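Local coordinates for protein putative thioesterase (Novosphingobium aromaticivorans, PDB 3CJY) that probably hydrolyses acyl-CoA thioesters, as expected of a double-hotdog thioesterase, and binds a calcium ion, at residues G28-A33 / L136-D141; V56-L61 / G104-M109; F63-P68 / D96-F101; A179-F184 / L209-A214; C220-I225 / G236-W241. All coordinates share one frame; numbering follows the deposited sequence. Where two conformers were deposited one is given.

Contact 1: G28-A33 / L136-D141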
# COMPACT_ATOMS: atom_id res chain seq x y z
N GLY A 28 11.22 3.90 20.16
CA GLY A 28 11.70 2.61 20.60
C GLY A 28 11.47 2.35 22.06
O GLY A 28 11.30 3.29 22.84
N PRO A 29 11.45 1.06 22.43
CA PRO A 29 11.37 0.71 23.83
C PRO A 29 12.72 0.99 24.48
O PRO A 29 13.74 1.14 23.79
CB PRO A 29 11.10 -0.78 23.81
CG PRO A 29 11.67 -1.28 22.52
CD PRO A 29 11.68 -0.10 21.56
N PRO A 30 12.72 1.07 25.80
CA PRO A 30 13.93 1.34 26.55
C PRO A 30 15.06 0.48 26.07
O PRO A 30 14.92 -0.74 25.92
CB PRO A 30 13.53 1.00 27.97
CG PRO A 30 12.05 1.27 28.01
CD PRO A 30 11.56 0.81 26.68
N GLY A 31 16.17 1.13 25.78
CA GLY A 31 17.36 0.47 25.34
C GLY A 31 17.53 0.58 23.86
O GLY A 31 18.55 0.21 23.29
N HIS A 32 16.47 1.09 23.23
CA HIS A 32 16.45 1.28 21.80
C HIS A 32 15.89 2.65 21.45
O HIS A 32 14.94 3.16 22.07
CB HIS A 32 15.61 0.20 21.15
CG HIS A 32 15.97 -1.18 21.59
ND1 HIS A 32 15.64 -1.66 22.84
CD2 HIS A 32 16.66 -2.18 20.98
CE1 HIS A 32 16.11 -2.89 22.98
NE2 HIS A 32 16.73 -3.22 21.86
N ALA A 33 16.52 3.23 20.45
CA ALA A 33 16.13 4.53 19.92
C ALA A 33 16.53 4.55 18.46
O ALA A 33 17.74 4.55 18.13
CB ALA A 33 16.79 5.62 20.66
N LEU A 136 0.16 4.21 25.92
CA LEU A 136 1.11 4.17 24.82
C LEU A 136 2.28 3.26 25.25
O LEU A 136 2.60 3.13 26.41
CB LEU A 136 1.65 5.56 24.47
CG LEU A 136 0.64 6.52 23.82
CD1 LEU A 136 1.26 7.91 23.72
CD2 LEU A 136 0.20 6.02 22.47
N PRO A 137 2.95 2.66 24.28
CA PRO A 137 4.02 1.81 24.72
C PRO A 137 5.17 2.56 25.37
O PRO A 137 5.45 3.71 25.04
CB PRO A 137 4.49 1.17 23.42
CG PRO A 137 4.09 2.09 22.41
CD PRO A 137 2.83 2.72 22.83
N ALA A 138 5.81 1.92 26.33
CA ALA A 138 6.98 2.52 26.99
C ALA A 138 8.04 2.81 25.94
O ALA A 138 8.25 2.03 25.03
CB ALA A 138 7.53 1.59 28.05
N GLN A 139 8.69 3.96 26.10
CA GLN A 139 9.72 4.43 25.18
C GLN A 139 11.00 4.73 25.93
O GLN A 139 10.99 5.13 27.10
CB GLN A 139 9.24 5.70 24.49
CG GLN A 139 7.97 5.50 23.60
CD GLN A 139 8.27 4.75 22.34
OE1 GLN A 139 8.85 5.29 21.41
NE2 GLN A 139 7.89 3.47 22.29
N ASP A 140 12.09 4.50 25.23
CA ASP A 140 13.42 4.85 25.73
C ASP A 140 13.37 6.35 26.03
O ASP A 140 12.76 7.10 25.31
CB ASP A 140 14.46 4.51 24.67
CG ASP A 140 15.88 4.77 25.13
OD1 ASP A 140 16.34 5.92 25.02
OD2 ASP A 140 16.52 3.80 25.60
N ASP A 141 14.02 6.80 27.08
CA ASP A 141 13.96 8.23 27.45
C ASP A 141 14.60 9.18 26.44
O ASP A 141 14.34 10.39 26.46
CB ASP A 141 14.46 8.43 28.88
CG ASP A 141 13.42 7.94 29.90
OD1 ASP A 141 12.28 7.57 29.47
OD2 ASP A 141 13.75 7.90 31.09

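Contact 2: V56-L61 / G104-M109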
# COMPACT_ATOMS: atom_id res chain seq x y z
N VAL A 56 2.94 15.19 -3.53
CA VAL A 56 2.87 13.75 -3.55
C VAL A 56 1.45 13.27 -3.66
O VAL A 56 0.56 13.83 -3.05
CB VAL A 56 3.50 13.16 -2.25
CG1 VAL A 56 3.15 11.68 -2.07
CG2 VAL A 56 5.03 13.38 -2.24
N VAL A 57 1.27 12.23 -4.47
CA VAL A 57 -0.00 11.51 -4.60
C VAL A 57 0.08 10.24 -3.77
O VAL A 57 -0.82 9.90 -3.03
CB VAL A 57 -0.33 11.19 -6.08
CG1 VAL A 57 -1.44 10.17 -6.25
CG2 VAL A 57 -0.54 12.46 -6.88
N GLN A 58 1.19 9.52 -3.88
CA GLN A 58 1.33 8.30 -3.09
C GLN A 58 2.75 7.90 -2.99
O GLN A 58 3.55 8.25 -3.83
CB GLN A 58 0.51 7.12 -3.68
CG GLN A 58 0.91 6.57 -5.04
CD GLN A 58 2.07 5.62 -5.03
OE1 GLN A 58 2.29 4.90 -4.05
NE2 GLN A 58 2.81 5.61 -6.14
N GLY A 59 3.08 7.14 -1.97
CA GLY A 59 4.44 6.61 -1.86
C GLY A 59 4.47 5.29 -1.10
O GLY A 59 3.60 5.00 -0.28
N SER A 60 5.44 4.46 -1.46
CA SER A 60 5.67 3.22 -0.73
C SER A 60 7.13 3.17 -0.39
O SER A 60 7.97 3.53 -1.20
CB SER A 60 5.28 1.97 -1.53
OG SER A 60 3.87 1.98 -1.82
N LEU A 61 7.42 2.72 0.83
CA LEU A 61 8.82 2.65 1.30
C LEU A 61 9.04 1.31 1.98
O LEU A 61 8.19 0.89 2.78
CB LEU A 61 9.06 3.82 2.24
CG LEU A 61 10.40 4.10 2.93
CD1 LEU A 61 10.48 5.55 3.32
CD2 LEU A 61 10.57 3.20 4.16
N GLY A 104 9.35 4.34 -3.66
CA GLY A 104 8.77 4.76 -4.94
C GLY A 104 7.63 5.71 -4.64
O GLY A 104 6.77 5.42 -3.82
N ILE A 105 7.65 6.85 -5.28
CA ILE A 105 6.72 7.94 -5.04
C ILE A 105 6.19 8.55 -6.34
O ILE A 105 6.94 8.73 -7.32
CB ILE A 105 7.46 9.07 -4.25
CG1 ILE A 105 8.04 8.52 -2.93
CG2 ILE A 105 6.53 10.28 -3.98
CD1 ILE A 105 8.91 9.46 -2.18
N SER A 106 4.88 8.78 -6.37
CA SER A 106 4.20 9.43 -7.49
C SER A 106 3.81 10.82 -7.03
O SER A 106 3.35 10.99 -5.91
CB SER A 106 2.91 8.71 -7.90
OG SER A 106 3.18 7.38 -8.24
N LEU A 107 4.00 11.77 -7.94
CA LEU A 107 3.74 13.18 -7.68
C LEU A 107 2.94 13.79 -8.80
O LEU A 107 3.06 13.38 -9.94
CB LEU A 107 5.05 13.96 -7.48
CG LEU A 107 6.00 13.34 -6.45
CD1 LEU A 107 7.06 12.48 -7.16
CD2 LEU A 107 6.67 14.41 -5.60
N GLY A 108 2.08 14.73 -8.45
CA GLY A 108 1.28 15.40 -9.45
C GLY A 108 0.12 16.13 -8.85
O GLY A 108 -0.27 15.92 -7.69
N MSE A 109 -0.46 16.97 -9.68
CA MSE A 109 -1.59 17.75 -9.27
C MSE A 109 -2.14 18.35 -10.55
O MSE A 109 -1.48 19.16 -11.20
CB MSE A 109 -1.16 18.81 -8.25
CG MSE A 109 -2.35 19.46 -7.56
SE MSE A 109 -1.94 21.06 -6.46
CE MSE A 109 -0.84 22.01 -7.80

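Contact 3: F63-P68 / D96-F101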
# COMPACT_ATOMS: atom_id res chain seq x y z
N PHE A 63 11.54 -0.94 4.37
CA PHE A 63 12.59 -0.78 5.38
C PHE A 63 13.57 -1.94 5.27
O PHE A 63 13.17 -3.11 5.39
CB PHE A 63 12.03 -0.73 6.80
CG PHE A 63 11.13 0.45 7.07
CD1 PHE A 63 11.67 1.73 7.16
CD2 PHE A 63 9.78 0.29 7.24
CE1 PHE A 63 10.88 2.82 7.41
CE2 PHE A 63 8.97 1.37 7.49
CZ PHE A 63 9.51 2.63 7.57
N VAL A 64 14.83 -1.61 5.09
CA VAL A 64 15.89 -2.58 4.89
C VAL A 64 16.68 -2.79 6.16
O VAL A 64 17.03 -3.90 6.51
CB VAL A 64 16.81 -2.14 3.74
CG1 VAL A 64 17.98 -3.14 3.55
CG2 VAL A 64 16.01 -1.95 2.42
N SER A 65 16.93 -1.68 6.85
CA SER A 65 17.70 -1.68 8.09
C SER A 65 17.33 -0.49 8.97
O SER A 65 16.70 0.47 8.51
CB SER A 65 19.19 -1.64 7.79
OG SER A 65 19.96 -1.68 8.98
N PHE A 66 17.78 -0.55 10.21
CA PHE A 66 17.47 0.48 11.22
C PHE A 66 18.41 1.67 11.14
O PHE A 66 19.58 1.54 10.78
CB PHE A 66 17.52 -0.08 12.67
CG PHE A 66 16.29 -0.83 13.08
CD1 PHE A 66 15.16 -0.16 13.52
CD2 PHE A 66 16.28 -2.22 13.08
CE1 PHE A 66 14.01 -0.85 13.93
CE2 PHE A 66 15.12 -2.93 13.48
CZ PHE A 66 13.99 -2.23 13.91
N THR A 67 17.86 2.83 11.47
CA THR A 67 18.61 4.08 11.55
C THR A 67 18.68 4.50 13.03
O THR A 67 17.73 5.03 13.58
CB THR A 67 18.00 5.19 10.71
OG1 THR A 67 17.84 4.70 9.38
CG2 THR A 67 18.90 6.44 10.71
N PRO A 68 19.80 4.21 13.69
CA PRO A 68 19.92 4.56 15.08
C PRO A 68 19.82 6.04 15.35
O PRO A 68 20.17 6.90 14.52
CB PRO A 68 21.34 4.08 15.43
CG PRO A 68 21.73 3.14 14.33
CD PRO A 68 21.03 3.65 13.13
N ASP A 96 25.93 6.08 6.26
CA ASP A 96 27.28 5.63 6.10
C ASP A 96 27.37 4.69 4.91
O ASP A 96 28.14 3.73 4.91
CB ASP A 96 27.76 4.91 7.36
CG ASP A 96 27.92 5.84 8.54
OD1 ASP A 96 28.06 7.07 8.32
OD2 ASP A 96 27.94 5.34 9.70
N GLY A 97 26.55 4.95 3.90
CA GLY A 97 26.57 4.18 2.68
C GLY A 97 25.72 2.93 2.75
O GLY A 97 25.47 2.31 1.73
N ARG A 98 25.27 2.56 3.95
CA ARG A 98 24.42 1.38 4.15
C ARG A 98 22.97 1.70 3.83
O ARG A 98 22.44 2.68 4.32
CB ARG A 98 24.49 0.89 5.61
CG ARG A 98 23.58 -0.34 5.91
CD ARG A 98 23.60 -0.83 7.40
NE ARG A 98 22.76 -0.06 8.33
CZ ARG A 98 23.18 1.01 9.00
NH1 ARG A 98 24.41 1.46 8.80
NH2 ARG A 98 22.37 1.65 9.83
N LEU A 99 22.33 0.87 3.02
CA LEU A 99 20.91 1.08 2.69
C LEU A 99 20.00 0.78 3.88
O LEU A 99 20.02 -0.32 4.45
CB LEU A 99 20.48 0.19 1.53
CG LEU A 99 19.13 0.46 0.89
CD1 LEU A 99 19.10 1.86 0.23
CD2 LEU A 99 18.83 -0.62 -0.13
N VAL A 100 19.20 1.77 4.24
CA VAL A 100 18.24 1.63 5.34
C VAL A 100 16.79 1.59 4.84
O VAL A 100 15.92 0.99 5.45
CB VAL A 100 18.46 2.67 6.46
CG1 VAL A 100 19.83 2.45 7.11
CG2 VAL A 100 18.31 4.09 5.97
N PHE A 101 16.56 2.19 3.68
CA PHE A 101 15.24 2.14 3.03
C PHE A 101 15.31 2.57 1.57
O PHE A 101 16.24 3.22 1.17
CB PHE A 101 14.12 2.93 3.80
CG PHE A 101 14.29 4.43 3.80
CD1 PHE A 101 14.04 5.18 2.68
CD2 PHE A 101 14.65 5.09 4.96
CE1 PHE A 101 14.20 6.56 2.70
CE2 PHE A 101 14.83 6.45 4.97
CZ PHE A 101 14.59 7.17 3.85

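Contact 4: A179-F184 / L209-A214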
# COMPACT_ATOMS: atom_id res chain seq x y z
N ALA A 179 3.89 15.39 5.42
CA ALA A 179 4.84 14.93 6.45
C ALA A 179 4.08 14.46 7.69
O ALA A 179 4.27 13.32 8.18
CB ALA A 179 5.84 15.99 6.81
N SER A 180 3.16 15.28 8.15
CA SER A 180 2.35 14.95 9.32
C SER A 180 1.53 13.69 9.08
O SER A 180 1.45 12.84 9.93
CB SER A 180 1.42 16.11 9.74
OG SER A 180 2.20 17.19 10.22
N LEU A 181 0.90 13.60 7.92
CA LEU A 181 0.07 12.43 7.58
C LEU A 181 0.93 11.12 7.51
O LEU A 181 0.55 10.08 8.03
CB LEU A 181 -0.69 12.71 6.27
CG LEU A 181 -1.73 13.84 6.33
CD1 LEU A 181 -2.20 14.22 4.94
CD2 LEU A 181 -2.89 13.46 7.29
N ALA A 182 2.13 11.22 6.93
CA ALA A 182 3.01 10.08 6.84
C ALA A 182 3.35 9.62 8.27
O ALA A 182 3.41 8.44 8.55
CB ALA A 182 4.30 10.43 6.07
N MSE A 183 3.57 10.56 9.17
CA MSE A 183 3.96 10.22 10.53
C MSE A 183 2.77 9.54 11.25
O MSE A 183 2.92 8.52 11.91
CB MSE A 183 4.53 11.45 11.24
CG MSE A 183 5.99 11.61 10.84
SE MSE A 183 6.91 13.17 11.57
CE MSE A 183 6.19 14.32 10.50
N PHE A 184 1.58 10.13 11.12
CA PHE A 184 0.41 9.58 11.79
C PHE A 184 -0.03 8.22 11.25
O PHE A 184 -0.61 7.38 11.98
CB PHE A 184 -0.76 10.58 11.73
CG PHE A 184 -0.57 11.82 12.58
CD1 PHE A 184 0.32 11.82 13.65
CD2 PHE A 184 -1.40 12.92 12.41
CE1 PHE A 184 0.39 12.94 14.52
CE2 PHE A 184 -1.30 14.05 13.24
CZ PHE A 184 -0.37 14.05 14.28
N LEU A 209 1.60 5.21 1.80
CA LEU A 209 0.72 6.41 2.04
C LEU A 209 0.09 6.89 0.73
O LEU A 209 0.79 7.00 -0.30
CB LEU A 209 1.51 7.56 2.67
CG LEU A 209 0.71 8.71 3.26
CD1 LEU A 209 -0.01 8.27 4.54
CD2 LEU A 209 1.57 9.96 3.48
N ARG A 210 -1.22 7.15 0.77
CA ARG A 210 -1.94 7.69 -0.38
C ARG A 210 -2.63 8.97 0.10
O ARG A 210 -3.53 8.92 0.93
CB ARG A 210 -2.96 6.67 -0.91
CG ARG A 210 -2.31 5.39 -1.25
CD ARG A 210 -3.24 4.35 -1.85
NE ARG A 210 -2.51 3.11 -1.87
CZ ARG A 210 -1.56 2.83 -2.76
NH1 ARG A 210 -1.35 3.69 -3.76
NH2 ARG A 210 -0.89 1.68 -2.69
N ILE A 211 -2.22 10.11 -0.45
CA ILE A 211 -2.74 11.38 0.02
C ILE A 211 -3.79 11.94 -0.91
O ILE A 211 -3.55 12.03 -2.13
CB ILE A 211 -1.62 12.43 0.12
CG1 ILE A 211 -0.55 11.91 1.11
CG2 ILE A 211 -2.19 13.82 0.54
CD1 ILE A 211 0.69 12.80 1.16
N THR A 212 -4.97 12.24 -0.38
CA THR A 212 -6.01 12.93 -1.16
C THR A 212 -5.96 14.45 -0.93
O THR A 212 -6.16 15.24 -1.85
CB THR A 212 -7.42 12.37 -0.87
OG1 THR A 212 -7.48 11.02 -1.34
CG2 THR A 212 -8.52 13.17 -1.59
N GLY A 213 -5.69 14.86 0.29
CA GLY A 213 -5.64 16.28 0.60
C GLY A 213 -5.04 16.56 1.95
O GLY A 213 -4.91 15.69 2.76
N ALA A 214 -4.63 17.80 2.13
CA ALA A 214 -3.98 18.21 3.36
C ALA A 214 -4.96 19.05 4.12
O ALA A 214 -6.06 19.38 3.64
CB ALA A 214 -2.73 19.00 3.08

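Contact 5: C220-I225 / G236-W241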
# COMPACT_ATOMS: atom_id res chain seq x y z
N CYS A 220 -6.32 15.07 14.11
CA CYS A 220 -6.43 14.08 13.04
C CYS A 220 -7.02 12.79 13.64
O CYS A 220 -6.53 12.33 14.70
CB CYS A 220 -5.06 13.85 12.45
SG CYS A 220 -5.01 12.50 11.23
N LEU A 221 -8.09 12.26 13.04
CA LEU A 221 -8.60 10.96 13.45
C LEU A 221 -7.76 9.92 12.71
O LEU A 221 -7.80 9.82 11.48
CB LEU A 221 -10.07 10.80 13.11
CG LEU A 221 -10.63 9.47 13.59
CD1 LEU A 221 -10.50 9.28 15.11
CD2 LEU A 221 -12.08 9.35 13.12
N CYS A 222 -7.06 9.12 13.52
CA CYS A 222 -6.16 8.04 13.08
C CYS A 222 -6.98 6.75 13.28
O CYS A 222 -7.12 6.21 14.38
CB CYS A 222 -4.86 8.07 13.88
SG CYS A 222 -3.77 6.69 13.50
N ASP A 223 -7.56 6.31 12.17
CA ASP A 223 -8.55 5.24 12.15
C ASP A 223 -7.98 3.97 11.53
O ASP A 223 -7.90 3.85 10.32
CB ASP A 223 -9.71 5.84 11.29
CG ASP A 223 -10.92 4.96 11.16
OD1 ASP A 223 -11.05 3.97 11.89
OD2 ASP A 223 -11.76 5.31 10.28
N MSE A 224 -7.61 3.03 12.41
CA MSE A 224 -6.83 1.84 12.11
C MSE A 224 -7.50 0.52 12.29
O MSE A 224 -8.37 0.33 13.16
CB MSE A 224 -5.56 1.83 13.01
CG MSE A 224 -4.68 3.05 12.86
SE MSE A 224 -3.12 3.18 13.94
CE MSE A 224 -4.02 3.60 15.58
N ILE A 225 -7.09 -0.42 11.45
CA ILE A 225 -7.52 -1.80 11.60
C ILE A 225 -6.34 -2.73 11.36
O ILE A 225 -5.51 -2.50 10.46
CB ILE A 225 -8.74 -2.16 10.64
CG1 ILE A 225 -9.28 -3.54 10.94
CG2 ILE A 225 -8.29 -2.04 9.17
CD1 ILE A 225 -10.65 -3.84 10.33
N GLY A 236 -1.79 -4.09 8.47
CA GLY A 236 -2.69 -3.05 8.94
C GLY A 236 -2.94 -2.00 7.88
O GLY A 236 -2.14 -1.77 6.99
N GLN A 237 -4.10 -1.37 8.05
CA GLN A 237 -4.55 -0.27 7.23
C GLN A 237 -5.04 0.86 8.14
O GLN A 237 -5.59 0.64 9.23
CB GLN A 237 -5.69 -0.72 6.34
CG GLN A 237 -5.25 -1.71 5.24
CD GLN A 237 -5.12 -3.12 5.71
OE1 GLN A 237 -5.98 -3.58 6.42
NE2 GLN A 237 -4.05 -3.81 5.30
N VAL A 238 -4.86 2.05 7.61
CA VAL A 238 -5.21 3.31 8.33
C VAL A 238 -5.81 4.35 7.40
O VAL A 238 -5.42 4.45 6.23
CB VAL A 238 -3.99 3.93 9.07
CG1 VAL A 238 -2.83 4.25 8.09
CG2 VAL A 238 -4.38 5.14 9.90
N THR A 239 -6.81 5.05 7.92
CA THR A 239 -7.40 6.22 7.25
C THR A 239 -7.18 7.37 8.22
O THR A 239 -7.38 7.23 9.44
CB THR A 239 -8.89 6.05 6.94
OG1 THR A 239 -9.10 4.91 6.10
CG2 THR A 239 -9.48 7.29 6.25
N LEU A 240 -6.70 8.47 7.65
CA LEU A 240 -6.45 9.72 8.35
C LEU A 240 -7.50 10.74 7.92
O LEU A 240 -7.60 11.12 6.73
CB LEU A 240 -5.04 10.22 8.07
CG LEU A 240 -3.91 9.26 8.46
CD1 LEU A 240 -2.55 9.88 8.05
CD2 LEU A 240 -3.93 8.97 9.96
N TRP A 241 -8.30 11.16 8.90
CA TRP A 241 -9.31 12.16 8.70
C TRP A 241 -9.00 13.44 9.45
O TRP A 241 -8.31 13.43 10.50
CB TRP A 241 -10.67 11.67 9.22
CG TRP A 241 -11.05 10.26 8.93
CD1 TRP A 241 -10.69 9.15 9.65
CD2 TRP A 241 -11.97 9.81 7.91
NE1 TRP A 241 -11.28 8.03 9.11
CE2 TRP A 241 -12.07 8.41 8.04
CE3 TRP A 241 -12.67 10.44 6.86
CZ2 TRP A 241 -12.86 7.64 7.20
CZ3 TRP A 241 -13.48 9.65 6.02
CH2 TRP A 241 -13.54 8.27 6.19

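Contact 1: G28-A33 / L136-D141
Gly-28 and Gln-139 meet through the carboxamide of the glutamine, whose OE1 accepts the amide of Gly-28 N at 3.0 Å. The bond is straight at hydrogen (170°), yet the donor sits above the carbonyl plane of the amide. The side chain reaches this position by folding back at chi2 (-73°), and its other end, NE2, makes a weak bond to the carbonyl of its neighbour Ala-138. Gly-28 uses its carbonyl too: O accepts from Asp-140 N at 2.8 Å, with a CA-H...O contact from Gln-139 CA alongside. The third bond runs from Gly-31 N to Asp-140 OD2, 2.7 Å, on the anti lone pair of that oxygen, while OD1 takes the amide of Asn-142. With an alanine here instead of Gln-139, Gly-28 N would probably lose its acceptor and the loops one of their three bonds. Apolar contact is slight, with Pro-30 CD lying 4.3 Å from Ala-138 CB. Gly-31 is the third residue of a type II beta turn, Pro-29 to His-32, closed by His-32 N to Pro-29 O at 2.8 Å; the whole is a surface junction of a turn with an extended loop, linking the N- and C-terminal hotdog regions.

Contact 2: V56-L61 / G104-M109
Gln-58 and Ser-106 form the polar centre of this strand pair: Gln-58 NE2 donates to Ser-106 OG at 2.8 Å, and the hydroxyl lies near the amide plane. The glutamine gets there with CG lodged between its backbone N and carbonyl carbon (chi1 66°) and a further bend at chi2, which lays the chain beside the serine. On the other face, Val-56 CG2 touches two side chains, Ile-105 CG2 at 3.9 Å and Leu-107 CD2, also at 3.9 Å. Gly-59 faces Ile-105 with its CA 4.1 Å from Ile-105 CA, a spacing that would bring a beta carbon tight against Ile-105 CG1. The backbones run antiparallel, 174° between short axes, as neighbouring strands of the N-terminal hotdog region. Their register slips by one at a classic beta bulge: Ser-106 O accepts Val-57 N at 2.8 Å and, weakly, Gln-58 N at 3.3 Å. Beyond the bulge the ladder is regular, Ser-60 and Gly-104 exchanging two bonds. In the next shell, Leu-45 of helix 37-52 covers Val-56 and Ile-105, whereas the Gln-58 face meets the second subunit. There Gln-62 OE1 of the second subunit accepts another bond from Gln-58 NE2, and Ser-60 packs on Ser-60 of that subunit. Ser-106 OG has a weak bond with Gln-88 of its own chain.

Contact 3: F63-P68 / D96-F101
Arg-98 turns the edge of its guanidinium toward Ser-65 and Phe-66, across the place where strand 56-63 of the N-terminal hotdog region gives way to loop beside strand 98-107. Its chain leaves extended, CG opposite the backbone N (chi1 178°), and bends at chi3. That bend brings NH2 to the loop, where it donates to Phe-66 O at 2.9 Å, almost in line with that carbonyl and with the oxygen in the guanidinium plane. In the given conformer of Ser-65, OG lies 3.3 Å from Arg-98 NE, a doubtful bond because the serine has a second conformer. Next along the strand, Val-64 and Leu-99 meet at a slant, CG2 of the valine 4.0 Å from CD2 of the leucine, and Leu-80 of the second subunit packs on both. Thr-67 crosses Val-100 at about a right angle, OG1 resting 3.5 Å from Val-100 CG2. Phe-63 and Phe-101 are paired across the strands, and their side chains come nearest at CD1 of Phe-63 and CB of Phe-101, 4.3 Å apart. Where the loop leaves the strand, Val-100 O accepts two amides: Val-64 N at 2.8 Å and Ser-65 N at 3.2 Å, the two donors arriving from the same face of its plane.

Contact 4: A179-F184 / L209-A214
Leu-209 presses its CD2 methyl onto the helix at Ala-182, 3.7 Å from Ala-182 CA and 3.8 Å from Ala-182 CB. Leu-209 sets CG opposite its backbone N (chi1 -167°), which sends the branch across to the helix; CD1 meanwhile lies 4.0 Å from Leu-181 O. The small side chain of Ala-182 is consistent with the close approach, its CA being 6.5 Å from Leu-209 CA. This is the close end of the contact. Helix 179-184 lies against strand 209-211 at an axis separation of 9.3 Å and an angle of 142°, the helix-on-sheet packing of the hotdog fold in the C-terminal region. Helix 37-52 shares the site, its Leu-45 touching Leu-209 and its Met-41 and Ala-42 touching Ala-182. Leu-181 points at the strand and is broadly covered, yet it has no close side-chain neighbour across the contact: its CD1 is 4.4 Å from Ile-211 CG2 and nearer to a backbone atom, Gly-213 O at 3.8 Å. The exposed side begins here. Ile-211 ends the strand and Gly-213 lies beyond it; both are partly exposed, and Ala-214 is exposed. Arg-210, between Leu-209 and Ile-211, serves the dimer instead, forming a salt bridge with Asp-206 of the second subunit.

Contact 5: C220-I225 / G236-W241
Trp-241 lies alongside Leu-221, both side chains pointing the same way from a hydrogen-bonded antiparallel pair. From the tryptophan CB, 4.0 Å from Leu-221 CB, the side chain swings to the opposite strand with CG beside its own backbone N (chi1 -42°). CD1 comes next and packs against Leu-221 CD2 at 3.7 Å, with Leu-221 O near the ring edge. NE1 then donates to Asp-223 OD2 at 3.0 Å, on the anti lone pair of that oxygen; carboxylate and indole planes are 31° apart. Farther round, CE2 and CZ2 remain near the same OD2, and one face of the indole carries Thr-239 CG2, 3.3 Å above its plane and offset toward the rim. The other oxygen, Asp-223 OD1, forms a salt bridge with Arg-165, so each carboxylate oxygen has a partner on a neighbouring strand, OD2 on 233-241 and OD1 on 163-170. A leucine at Trp-241 would probably cost OD2 its indole donor and open a gap over the Thr-239 methyl. On the reverse face, Met-224 CG meets Val-238 CG2 at 3.6 Å. The hairpin of strands 220-230 and 233-241 sits between strands 163-170 and 247-256 in the C-terminal hotdog region, helix 178-185 covering its Val-238 and Leu-240 face while Pro-122 packs on Trp-241.

Contacts 2, 4 and 5 follow one another across the fold, their successive centres about 11 Å apart. Gly-59 N lies 2.8 Å from Leu-209 O, a probable hydrogen bond by which contact 2 continues into contact 4 and the N-terminal hotdog region joins the C-terminal one. Contact 4 passes to contact 5 by packing, with Leu-181 O 3.1 Å from Leu-240 CD1. Contact 3 shares strand 98-107 with contact 2, where Leu-61 CD2 meets Phe-101 CB at 3.6 Å. Contact 1 touches none of the others; its centre is about 31 Å from that of contact 2, but its nearest atoms come within about 4 Å of contact 3. The calcium ion, bound by Asp-14 and Thr-51, is about 10 Å from the Leu-107 side chain of contact 2.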